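Local coordinates for D-lactate dehydrogenase (Fermentative) (Pseudomonas aeruginosa, PDB 6ABJ), which catalyses the NADH-dependent interconversion of pyruvate and D-lactate as a tetrameric member of the D-isomer specific 2-hydroxyacid dehydrogenase family, at residues V64-N69 and V88-A93; L72-L77 and A103-L108; H119-H124 and G169-T174; E123-L128 and M244-G249. All blocks are in the same frame, centred on the assembly; numbering follows the deposited sequence.

Contacts 1 and 2 lie in one lobe and come first in sequence, with their segments alternating. Contact 1 pairs strands 63-66 and 87-90 of the five-stranded parallel sheet; contact 2 packs helix 74-82, which links those strands, against the end of helix 100-105. Their centres are 14 Å apart and they touch, L72 CD1 resting on A66, V88 and L90. Contacts 3 and 4 follow, centres 10 Å apart; helix 118-134 packs on the start of helix 170-181 in contact 3 and on strand 243-247 of the seven-stranded sheet in contact 4. This pair, 22 to 35 Å centre to centre from the first, meets a second subunit and carries NADH-site residues Q170, I171 and T248.

Contact 1 (V64-N69 and V88-A93); sequences VCAFVN and VALRSA
R91 lays its guanidinium beside C65 and F67 where two parallel strands end. Its CG takes the crowded position between backbone N and carbonyl carbon (chi1 52°), and the chain runs extended from CG to NE across the neighbouring strand. R91 NH1 makes a weak hydrogen bond to C65 SG (3.7 Å), and C65 O lies in the guanidinium plane at its edge. F67 CB covers one face, 3.8 Å above the plane and offset toward the rim; R91 NH2 is held by F22 O.

F67 swings its ring away from its own N (chi1 -167°), which brings the edge near R91 O, 3.7 Å from CD1. V68 CG2 sits over the centre of one ring face, while V68 CG1 meets S92 OG, itself hydrogen-bonded to G94 O, at 3.5 Å.

Upstream, A89 N to V64 O (2.8 Å), A66 N to A89 O (2.9 Å) and R91 N to A66 O (3.0 Å) pair the strands. V64 and V88 touch through CG2 methyls on the face carrying A66 and L90. Strand 63-66, helix 74-82 and strand 87-90 form a beta-alpha-beta unit, and F67, just past its first strand, lies beside F314 of the NADH site.

Contact 2 (L72-L77 and A103-L108); sequences LSRPVL and AEALGL
This is a partly buried, apolar contact between the first turn of helix 74-82 and the C-terminal end of helix 100-105, where the chain turns toward strand 110-111. It belongs to the lobe built on the five-stranded parallel sheet and lies away from the NADH site.

L77 carries most of it, meeting three residues with different parts of its side chain. The CB is touched by L106 CD1 at 3.7 Å, the shortest approach here. CD1 reaches over A103, 3.9 Å from its backbone N and 4.2 Å from its CB. The other methyl, CD2, meets L108 CD2 at 4.2 Å, the two leucines crossing at a slant. L108 turns its CG away from its own N (chi1 -168°), and the same CD2 rests 3.9 Å from L77 O.

Between L106 and L108 the chain reverses at G107, whose positive phi and two bonds back into the last helical turn make a Schellman motif. The turn lets both leucines face L77, and L108 also packs on V88 of the sheet.

Toward the outside, R74 bends at chi3 (-83°) and brings NH2 to 3.9 Å from A105 CB, the methyl lying at the edge of the guanidinium. R74 NH1 forms a salt bridge with E78 OE2. No hydrogen bond joins the two segments, so dispersion and burial of leucine methyls hold them together, with the arginine's charge kept at the periphery and paired within its own helix.

Contact 3 (H119-H124 and G169-T174); sequences HAVAEH and GQIGET
Helix 119-124 and helix 170-174 cross at -51°, their short axes 8.6 Å apart at closest approach. A122 and I171 mark the crossing, with CA atoms 5.9 Å apart, and the small alanine lets the backbones come this close. Its CB rests 4.0 Å from I171 O and touches T174 CG2 at 3.9 Å.

I171 CG2 meets V121 CG1 at 3.9 Å. V121 in turn packs near T248 and F314 of the NADH site. The helix 170-174 opens at the glycine-rich turn of a Rossmann fold: G169 holds the N-cap position, and G169 and G172 fit the GxGxxG pattern of dinucleotide-binding proteins. Q170 and I171, in its first turn, bind NADH in this enzyme, so I171 serves both the cofactor site and the packing on helix 118-134.

At the other end of the contact, T174 turns CG2 away from its own N and into the gap between A122 and H119, 3.5 Å from H119 ND1. The threonine and histidine side chains stand roughly at right angles. With chi1 at -52°, T174 OG1 reaches back to donate to Q170 O at 2.6 Å; T174 N bonds to that oxygen from the opposite face of the carbonyl plane. The H119 ring also stacks on H159 of a second subunit, and E123 accepts hydrogen bonds from backbone N atoms of L158 and H159 there.

Contact 4 (E123-L128 and M244-G249); sequences EHAVGL and MLINTG
T248, an NADH-site residue, lays its CG2 methyl against A125 CB and L128 CD1 of the neighbouring helix. The setting is the Rossmann-type NAD-binding domain: helix 118-134 lies over strand 243-247 of its parallel sheet, and T248 follows directly where that strand gives way to a loop.

A125 is where the backbones come nearest, its CA 6.4 Å from that of T248. Its methyl CB has T248 CG2 at 3.9 Å and I246 CG2 at 4.1 Å, so the alanine is shared between two methyls from residues two apart, with N247 between them turned away from the helix. One turn on, L128 makes a similar pair of contacts: its CD1 meets T248 CG2 at 4.1 Å, the two side chains sliding past each other in opposite directions, while its CB approaches I246 CD1 at 4.3 Å. I246 spreads its branches to do this. CG2, anti to the backbone N, turns to A125, while CG1 stands anti to the carbonyl carbon and chi2 of -61° folds CD1 toward L128. I246 also packs on I129 and L132 of the same helix.

On the helix's other side, V126 packs on L130 of a second subunit. T248 itself lies close to D274, another NADH-binding residue. Just before T248, N247 forms an Asx turn: G249 N donates to N247 OD1 at 2.8 Å, approaching from 37° out of the carbonyl plane.

Contact 1 (V64-N69 and V88-A93)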
loop_
_atom_site.group_PDB
_atom_site.type_symbol
_atom_site.label_atom_id
_atom_site.label_comp_id
_atom_site.label_asym_id
_atom_site.label_seq_id
_atom_site.Cartn_x
_atom_site.Cartn_y
_atom_site.Cartn_z
ATOM N N VAL B 64 36.139 -9.895 13.093
ATOM C CA VAL B 64 34.720 -9.501 13.148
ATOM C C VAL B 64 34.406 -8.764 11.875
ATOM O O VAL B 64 35.192 -7.918 11.413
ATOM C CB VAL B 64 34.321 -8.744 14.449
ATOM C CG1 VAL B 64 34.674 -9.564 15.677
ATOM C CG2 VAL B 64 34.935 -7.372 14.535
ATOM N N CYS B 65 33.268 -9.126 11.262
ATOM C CA CYS B 65 32.881 -8.525 9.999
ATOM C C CYS B 65 31.644 -7.642 10.236
ATOM O O CYS B 65 30.631 -8.137 10.709
ATOM C CB CYS B 65 32.611 -9.587 8.915
ATOM S SG CYS B 65 32.053 -8.795 7.361
ATOM N N ALA B 66 31.766 -6.350 9.958
ATOM C CA ALA B 66 30.750 -5.363 10.336
ATOM C C ALA B 66 30.219 -4.641 9.116
ATOM O O ALA B 66 30.886 -4.524 8.105
ATOM C CB ALA B 66 31.303 -4.316 11.299
ATOM N N PHE B 67 29.002 -4.121 9.245
ATOM C CA PHE B 67 28.433 -3.330 8.214
ATOM C C PHE B 67 28.323 -1.942 8.781
ATOM O O PHE B 67 28.622 -1.713 9.950
ATOM C CB PHE B 67 27.020 -3.914 7.837
ATOM C CG PHE B 67 26.470 -3.353 6.563
ATOM C CD1 PHE B 67 27.266 -3.197 5.444
ATOM C CD2 PHE B 67 25.143 -2.994 6.467
ATOM C CE1 PHE B 67 26.782 -2.648 4.273
ATOM C CE2 PHE B 67 24.641 -2.442 5.288
ATOM C CZ PHE B 67 25.444 -2.309 4.180
ATOM N N VAL B 68 27.831 -1.005 7.981
ATOM C CA VAL B 68 27.861 0.414 8.387
ATOM C C VAL B 68 26.945 0.834 9.574
ATOM O O VAL B 68 27.095 1.917 10.144
ATOM C CB VAL B 68 27.549 1.359 7.203
ATOM C CG1 VAL B 68 28.544 1.179 6.087
ATOM C CG2 VAL B 68 26.117 1.160 6.691
ATOM N N ASN B 69 26.041 -0.020 9.937
ATOM C CA ASN B 69 25.099 0.290 10.987
ATOM C C ASN B 69 25.569 -0.317 12.310
ATOM O O ASN B 69 24.861 -0.262 13.353
ATOM C CB ASN B 69 23.700 -0.221 10.589
ATOM C CG ASN B 69 23.695 -1.700 10.230
ATOM O OD1 ASN B 69 24.707 -2.254 9.812
ATOM N ND2 ASN B 69 22.566 -2.337 10.398
ATOM N N VAL B 88 39.069 -5.994 12.189
ATOM C CA VAL B 88 37.714 -5.582 11.867
ATOM C C VAL B 88 37.630 -5.484 10.350
ATOM O O VAL B 88 38.316 -4.683 9.756
ATOM C CB VAL B 88 37.446 -4.165 12.456
ATOM C CG1 VAL B 88 36.059 -3.641 12.024
ATOM C CG2 VAL B 88 37.557 -4.185 13.974
ATOM N N ALA B 89 36.820 -6.335 9.732
ATOM C CA ALA B 89 36.618 -6.325 8.284
ATOM C C ALA B 89 35.240 -5.703 8.032
ATOM O O ALA B 89 34.226 -6.272 8.488
ATOM C CB ALA B 89 36.614 -7.721 7.715
ATOM N N LEU B 90 35.201 -4.591 7.291
ATOM C CA LEU B 90 33.900 -3.913 6.956
ATOM C C LEU B 90 33.478 -4.449 5.617
ATOM O O LEU B 90 34.227 -4.349 4.607
ATOM C CB LEU B 90 34.041 -2.429 6.856
ATOM C CG LEU B 90 34.810 -1.721 7.950
ATOM C CD1 LEU B 90 35.011 -0.276 7.596
ATOM C CD2 LEU B 90 34.068 -1.863 9.255
ATOM N N ARG B 91 32.287 -5.050 5.560
ATOM C CA ARG B 91 31.725 -5.503 4.283
ATOM C C ARG B 91 30.976 -4.325 3.618
ATOM O O ARG B 91 29.833 -4.460 3.171
ATOM C CB ARG B 91 30.801 -6.719 4.432
ATOM C CG ARG B 91 29.683 -6.587 5.457
ATOM C CD ARG B 91 28.882 -7.880 5.561
ATOM N NE ARG B 91 27.642 -7.737 6.328
ATOM C CZ ARG B 91 27.557 -7.787 7.655
ATOM N NH1 ARG B 91 28.644 -7.970 8.393
ATOM N NH2 ARG B 91 26.377 -7.650 8.247
ATOM N N SER B 92 31.646 -3.175 3.567
ATOM C CA SER B 92 31.106 -1.940 3.053
ATOM C C SER B 92 32.260 -1.145 2.506
ATOM O O SER B 92 33.438 -1.381 2.869
ATOM C CB SER B 92 30.432 -1.147 4.177
ATOM O OG SER B 92 31.336 -0.751 5.210
ATOM N N ALA B 93 31.949 -0.132 1.714
ATOM C CA ALA B 93 32.933 0.864 1.373
ATOM C C ALA B 93 33.052 1.870 2.488
ATOM O O ALA B 93 34.173 2.266 2.862
ATOM C CB ALA B 93 32.591 1.532 0.048
#

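Contact 2 (L72-L77 and A103-L108)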
loop_
_atom_site.group_PDB
_atom_site.type_symbol
_atom_site.label_atom_id
_atom_site.label_comp_id
_atom_site.label_asym_id
_atom_site.label_seq_id
_atom_site.Cartn_x
_atom_site.Cartn_y
_atom_site.Cartn_z
ATOM N N LEU B 72 31.183 0.930 15.904
ATOM C CA LEU B 72 32.643 0.733 16.094
ATOM C C LEU B 72 33.308 1.994 16.664
ATOM O O LEU B 72 34.406 2.476 16.193
ATOM C CB LEU B 72 33.280 0.331 14.754
ATOM C CG LEU B 72 32.927 -1.107 14.345
ATOM C CD1 LEU B 72 33.205 -1.351 12.864
ATOM C CD2 LEU B 72 33.707 -2.087 15.212
ATOM N N SER B 73 32.635 2.552 17.667
ATOM C CA SER B 73 33.189 3.688 18.421
ATOM C C SER B 73 34.231 3.114 19.388
ATOM O O SER B 73 34.312 1.894 19.561
ATOM C CB SER B 73 32.047 4.444 19.186
ATOM O OG SER B 73 31.340 3.497 19.956
ATOM N N ARG B 74 35.013 3.993 20.003
ATOM C CA ARG B 74 36.065 3.561 20.948
ATOM C C ARG B 74 35.618 2.538 21.985
ATOM O O ARG B 74 36.277 1.507 22.143
ATOM C CB ARG B 74 36.728 4.765 21.633
ATOM C CG ARG B 74 37.661 4.365 22.782
ATOM C CD ARG B 74 38.318 5.562 23.477
ATOM N NE ARG B 74 39.510 6.005 22.727
ATOM C CZ ARG B 74 40.689 5.350 22.678
ATOM N NH1 ARG B 74 40.878 4.215 23.352
ATOM N NH2 ARG B 74 41.691 5.834 21.944
ATOM N N PRO B 75 34.478 2.779 22.686
ATOM C CA PRO B 75 34.135 1.760 23.685
ATOM C C PRO B 75 33.968 0.334 23.129
ATOM O O PRO B 75 34.289 -0.677 23.807
ATOM C CB PRO B 75 32.798 2.276 24.266
ATOM C CG PRO B 75 32.899 3.776 24.152
ATOM C CD PRO B 75 33.734 4.041 22.899
ATOM N N VAL B 76 33.427 0.234 21.929
ATOM C CA VAL B 76 33.202 -1.087 21.352
ATOM C C VAL B 76 34.534 -1.723 20.911
ATOM O O VAL B 76 34.747 -2.916 21.107
ATOM C CB VAL B 76 32.236 -1.030 20.171
ATOM C CG1 VAL B 76 32.169 -2.412 19.527
ATOM C CG2 VAL B 76 30.846 -0.584 20.659
ATOM N N LEU B 77 35.378 -0.924 20.296
ATOM C CA LEU B 77 36.695 -1.403 19.823
ATOM C C LEU B 77 37.545 -1.942 21.003
ATOM O O LEU B 77 38.109 -3.070 20.938
ATOM C CB LEU B 77 37.416 -0.253 19.138
ATOM C CG LEU B 77 36.826 0.224 17.807
ATOM C CD1 LEU B 77 37.304 1.620 17.423
ATOM C CD2 LEU B 77 37.135 -0.797 16.698
ATOM N N ALA B 103 40.948 2.837 16.884
ATOM C CA ALA B 103 41.379 1.513 16.391
ATOM C C ALA B 103 42.933 1.439 16.249
ATOM O O ALA B 103 43.533 0.405 16.538
ATOM C CB ALA B 103 40.755 1.198 15.062
ATOM N N GLU B 104 43.530 2.531 15.783
ATOM C CA GLU B 104 44.977 2.601 15.637
ATOM C C GLU B 104 45.605 2.532 17.000
ATOM O O GLU B 104 46.553 1.760 17.229
ATOM C CB GLU B 104 45.388 3.909 14.959
ATOM C CG GLU B 104 46.479 3.762 13.951
ATOM C CD GLU B 104 46.227 4.664 12.757
ATOM O OE1 GLU B 104 46.776 5.783 12.891
ATOM O OE2 GLU B 104 45.461 4.269 11.791
ATOM N N ALA B 105 45.100 3.367 17.920
ATOM C CA ALA B 105 45.608 3.370 19.296
ATOM C C ALA B 105 45.580 1.950 19.883
ATOM O O ALA B 105 46.482 1.543 20.610
ATOM C CB ALA B 105 44.798 4.337 20.174
ATOM N N LEU B 106 44.566 1.185 19.523
ATOM C CA LEU B 106 44.357 -0.151 20.076
ATOM C C LEU B 106 45.051 -1.233 19.268
ATOM O O LEU B 106 45.026 -2.407 19.647
ATOM C CB LEU B 106 42.874 -0.443 20.148
ATOM C CG LEU B 106 42.123 0.293 21.283
ATOM C CD1 LEU B 106 40.619 0.326 20.974
ATOM C CD2 LEU B 106 42.359 -0.338 22.651
ATOM N N GLY B 107 45.679 -0.846 18.175
ATOM C CA GLY B 107 46.328 -1.819 17.326
ATOM C C GLY B 107 45.337 -2.782 16.700
ATOM O O GLY B 107 45.572 -3.985 16.649
ATOM N N LEU B 108 44.203 -2.251 16.208
ATOM C CA LEU B 108 43.186 -3.095 15.606
ATOM C C LEU B 108 42.934 -2.604 14.174
ATOM O O LEU B 108 42.297 -1.574 14.001
ATOM C CB LEU B 108 41.923 -2.958 16.456
ATOM C CG LEU B 108 40.748 -3.880 16.302
ATOM C CD1 LEU B 108 41.146 -5.311 16.028
ATOM C CD2 LEU B 108 39.919 -3.795 17.579
#

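Contact 3 (H119-H124 and G169-T174)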
loop_
_atom_site.group_PDB
_atom_site.type_symbol
_atom_site.label_atom_id
_atom_site.label_comp_id
_atom_site.label_asym_id
_atom_site.label_seq_id
_atom_site.Cartn_x
_atom_site.Cartn_y
_atom_site.Cartn_z
ATOM N N HIS B 119 28.214 -1.687 -12.593
ATOM C CA HIS B 119 26.968 -2.048 -13.272
ATOM C C HIS B 119 25.765 -2.122 -12.336
ATOM O O HIS B 119 24.692 -1.635 -12.681
ATOM C CB HIS B 119 27.104 -3.337 -14.050
ATOM C CG HIS B 119 27.980 -3.188 -15.233
ATOM N ND1 HIS B 119 27.564 -2.560 -16.383
ATOM C CD2 HIS B 119 29.281 -3.537 -15.438
ATOM C CE1 HIS B 119 28.563 -2.538 -17.255
ATOM N NE2 HIS B 119 29.609 -3.126 -16.703
ATOM N N ALA B 120 25.934 -2.734 -11.180
ATOM C CA ALA B 120 24.823 -2.841 -10.237
ATOM C C ALA B 120 24.303 -1.465 -9.863
ATOM O O ALA B 120 23.068 -1.226 -9.877
ATOM C CB ALA B 120 25.215 -3.610 -9.001
ATOM N N VAL B 121 25.218 -0.558 -9.513
ATOM C CA VAL B 121 24.851 0.765 -9.048
ATOM C C VAL B 121 24.261 1.632 -10.170
ATOM O O VAL B 121 23.230 2.284 -9.990
ATOM C CB VAL B 121 26.016 1.477 -8.294
ATOM C CG1 VAL B 121 25.582 2.865 -7.811
ATOM C CG2 VAL B 121 26.421 0.648 -7.077
ATOM N N ALA B 122 24.852 1.602 -11.355
ATOM C CA ALA B 122 24.353 2.426 -12.441
ATOM C C ALA B 122 22.957 1.897 -12.930
ATOM O O ALA B 122 22.096 2.680 -13.284
ATOM C CB ALA B 122 25.350 2.432 -13.589
ATOM N N GLU B 123 22.790 0.585 -12.942
ATOM C CA GLU B 123 21.533 -0.027 -13.279
ATOM C C GLU B 123 20.416 0.421 -12.313
ATOM O O GLU B 123 19.284 0.704 -12.737
ATOM C CB GLU B 123 21.668 -1.525 -13.410
ATOM C CG GLU B 123 22.438 -1.931 -14.672
ATOM C CD GLU B 123 22.669 -3.430 -14.764
ATOM O OE1 GLU B 123 21.992 -4.176 -14.059
ATOM O OE2 GLU B 123 23.567 -3.842 -15.570
ATOM N N HIS B 124 20.750 0.502 -11.041
ATOM C CA HIS B 124 19.802 0.890 -10.045
ATOM C C HIS B 124 19.384 2.354 -10.246
ATOM O O HIS B 124 18.212 2.668 -10.144
ATOM C CB HIS B 124 20.374 0.727 -8.678
ATOM C CG HIS B 124 19.338 0.879 -7.596
ATOM N ND1 HIS B 124 18.492 -0.134 -7.252
ATOM C CD2 HIS B 124 19.069 1.888 -6.747
ATOM C CE1 HIS B 124 17.698 0.252 -6.260
ATOM N NE2 HIS B 124 18.041 1.478 -5.923
ATOM N N GLY B 169 33.765 9.203 -13.082
ATOM C CA GLY B 169 34.384 7.974 -12.652
ATOM C C GLY B 169 33.720 6.746 -13.177
ATOM O O GLY B 169 32.875 6.782 -14.057
ATOM N N GLN B 170 34.136 5.586 -12.664
ATOM C CA GLN B 170 33.627 4.327 -13.175
ATOM C C GLN B 170 32.034 4.211 -13.177
ATOM O O GLN B 170 31.439 3.738 -14.103
ATOM C CB GLN B 170 34.216 3.191 -12.354
ATOM C CG GLN B 170 35.532 2.655 -12.896
ATOM C CD GLN B 170 35.443 1.148 -12.939
ATOM O OE1 GLN B 170 35.692 0.536 -13.971
ATOM N NE2 GLN B 170 34.992 0.540 -11.823
ATOM N N ILE B 171 31.414 4.572 -12.095
ATOM C CA ILE B 171 29.953 4.389 -12.020
ATOM C C ILE B 171 29.302 5.409 -12.963
ATOM O O ILE B 171 28.429 5.055 -13.766
ATOM C CB ILE B 171 29.441 4.499 -10.581
ATOM C CG1 ILE B 171 30.052 3.427 -9.687
ATOM C CG2 ILE B 171 27.912 4.282 -10.592
ATOM C CD1 ILE B 171 29.766 3.570 -8.201
ATOM N N GLY B 172 29.755 6.652 -12.903
ATOM C CA GLY B 172 29.196 7.712 -13.760
ATOM C C GLY B 172 29.330 7.364 -15.219
ATOM O O GLY B 172 28.413 7.593 -16.031
ATOM N N GLU B 173 30.486 6.818 -15.593
ATOM C CA GLU B 173 30.711 6.408 -16.976
ATOM C C GLU B 173 29.783 5.275 -17.384
ATOM O O GLU B 173 29.239 5.248 -18.504
ATOM C CB GLU B 173 32.203 6.001 -17.183
ATOM C CG GLU B 173 32.448 5.497 -18.592
ATOM C CD GLU B 173 33.864 4.841 -18.810
ATOM O OE1 GLU B 173 34.800 5.199 -18.065
ATOM O OE2 GLU B 173 33.967 4.015 -19.724
ATOM N N THR B 174 29.635 4.308 -16.516
ATOM C CA THR B 174 28.773 3.174 -16.771
ATOM C C THR B 174 27.328 3.648 -16.949
ATOM O O THR B 174 26.614 3.226 -17.870
ATOM C CB THR B 174 28.854 2.163 -15.613
ATOM O OG1 THR B 174 30.237 1.831 -15.347
ATOM C CG2 THR B 174 28.061 0.887 -15.915
#

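Contact 4 (E123-L128 and M244-G249)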
loop_
_atom_site.group_PDB
_atom_site.type_symbol
_atom_site.label_atom_id
_atom_site.label_comp_id
_atom_site.label_asym_id
_atom_site.label_seq_id
_atom_site.Cartn_x
_atom_site.Cartn_y
_atom_site.Cartn_z
ATOM N N GLU B 123 22.790 0.585 -12.942
ATOM C CA GLU B 123 21.533 -0.027 -13.279
ATOM C C GLU B 123 20.416 0.421 -12.313
ATOM O O GLU B 123 19.284 0.704 -12.737
ATOM C CB GLU B 123 21.668 -1.525 -13.410
ATOM C CG GLU B 123 22.438 -1.931 -14.672
ATOM C CD GLU B 123 22.669 -3.430 -14.764
ATOM O OE1 GLU B 123 21.992 -4.176 -14.059
ATOM O OE2 GLU B 123 23.567 -3.842 -15.570
ATOM N N HIS B 124 20.750 0.502 -11.041
ATOM C CA HIS B 124 19.802 0.890 -10.045
ATOM C C HIS B 124 19.384 2.354 -10.246
ATOM O O HIS B 124 18.212 2.668 -10.144
ATOM C CB HIS B 124 20.374 0.727 -8.678
ATOM C CG HIS B 124 19.338 0.879 -7.596
ATOM N ND1 HIS B 124 18.492 -0.134 -7.252
ATOM C CD2 HIS B 124 19.069 1.888 -6.747
ATOM C CE1 HIS B 124 17.698 0.252 -6.260
ATOM N NE2 HIS B 124 18.041 1.478 -5.923
ATOM N N ALA B 125 20.337 3.222 -10.586
ATOM C CA ALA B 125 20.032 4.575 -10.910
ATOM C C ALA B 125 19.055 4.620 -12.074
ATOM O O ALA B 125 18.086 5.390 -12.027
ATOM C CB ALA B 125 21.288 5.378 -11.194
ATOM N N VAL B 126 19.298 3.850 -13.132
ATOM C CA VAL B 126 18.389 3.847 -14.266
ATOM C C VAL B 126 16.999 3.316 -13.861
ATOM O O VAL B 126 15.964 3.840 -14.317
ATOM C CB VAL B 126 18.999 3.083 -15.465
ATOM C CG1 VAL B 126 18.037 3.011 -16.615
ATOM C CG2 VAL B 126 20.311 3.744 -15.892
ATOM N N GLY B 127 16.945 2.318 -12.989
ATOM C CA GLY B 127 15.682 1.828 -12.515
ATOM C C GLY B 127 14.881 2.913 -11.758
ATOM O O GLY B 127 13.656 3.054 -11.925
ATOM N N LEU B 128 15.598 3.769 -11.034
ATOM C CA LEU B 128 14.939 4.826 -10.240
ATOM C C LEU B 128 14.394 5.816 -11.257
ATOM O O LEU B 128 13.272 6.330 -11.108
ATOM C CB LEU B 128 15.964 5.523 -9.283
ATOM C CG LEU B 128 16.288 4.711 -7.997
ATOM C CD1 LEU B 128 17.348 5.514 -7.193
ATOM C CD2 LEU B 128 15.081 4.417 -7.165
ATOM N N MET B 244 14.392 16.108 -13.118
ATOM C CA MET B 244 14.570 14.945 -12.239
ATOM C C MET B 244 15.999 14.933 -11.662
ATOM O O MET B 244 16.948 15.054 -12.426
ATOM C CB MET B 244 14.352 13.688 -13.066
ATOM C CG MET B 244 14.629 12.387 -12.329
ATOM S SD MET B 244 14.316 10.940 -13.363
ATOM C CE MET B 244 12.556 10.950 -13.473
ATOM N N LEU B 245 16.109 14.649 -10.367
ATOM C CA LEU B 245 17.419 14.438 -9.709
ATOM C C LEU B 245 17.520 13.053 -9.125
ATOM O O LEU B 245 16.621 12.604 -8.407
ATOM C CB LEU B 245 17.552 15.486 -8.604
ATOM C CG LEU B 245 18.857 15.409 -7.813
ATOM C CD1 LEU B 245 20.108 15.745 -8.620
ATOM C CD2 LEU B 245 18.762 16.369 -6.622
ATOM N N ILE B 246 18.653 12.399 -9.368
ATOM C CA ILE B 246 18.944 11.077 -8.862
ATOM C C ILE B 246 20.273 11.182 -8.043
ATOM O O ILE B 246 21.289 11.691 -8.528
ATOM C CB ILE B 246 19.165 10.072 -10.019
ATOM C CG1 ILE B 246 17.932 10.061 -10.969
ATOM C CG2 ILE B 246 19.437 8.666 -9.530
ATOM C CD1 ILE B 246 16.616 9.643 -10.321
ATOM N N ASN B 247 20.231 10.698 -6.814
ATOM C CA ASN B 247 21.440 10.572 -6.010
ATOM C C ASN B 247 21.607 9.147 -5.552
ATOM O O ASN B 247 20.962 8.672 -4.586
ATOM C CB ASN B 247 21.432 11.494 -4.806
ATOM C CG ASN B 247 22.790 11.471 -4.081
ATOM O OD1 ASN B 247 23.773 10.956 -4.632
ATOM N ND2 ASN B 247 22.815 11.963 -2.878
ATOM N N THR B 248 22.441 8.422 -6.290
ATOM C CA THR B 248 22.982 7.136 -5.793
ATOM C C THR B 248 24.433 7.256 -5.270
ATOM O O THR B 248 25.034 6.240 -5.034
ATOM C CB THR B 248 22.904 6.066 -6.873
ATOM O OG1 THR B 248 23.696 6.477 -8.015
ATOM C CG2 THR B 248 21.424 5.855 -7.347
ATOM N N GLY B 249 24.981 8.451 -5.145
ATOM C CA GLY B 249 26.425 8.654 -4.798
ATOM C C GLY B 249 26.699 8.595 -3.285
ATOM O O GLY B 249 26.981 7.570 -2.769
#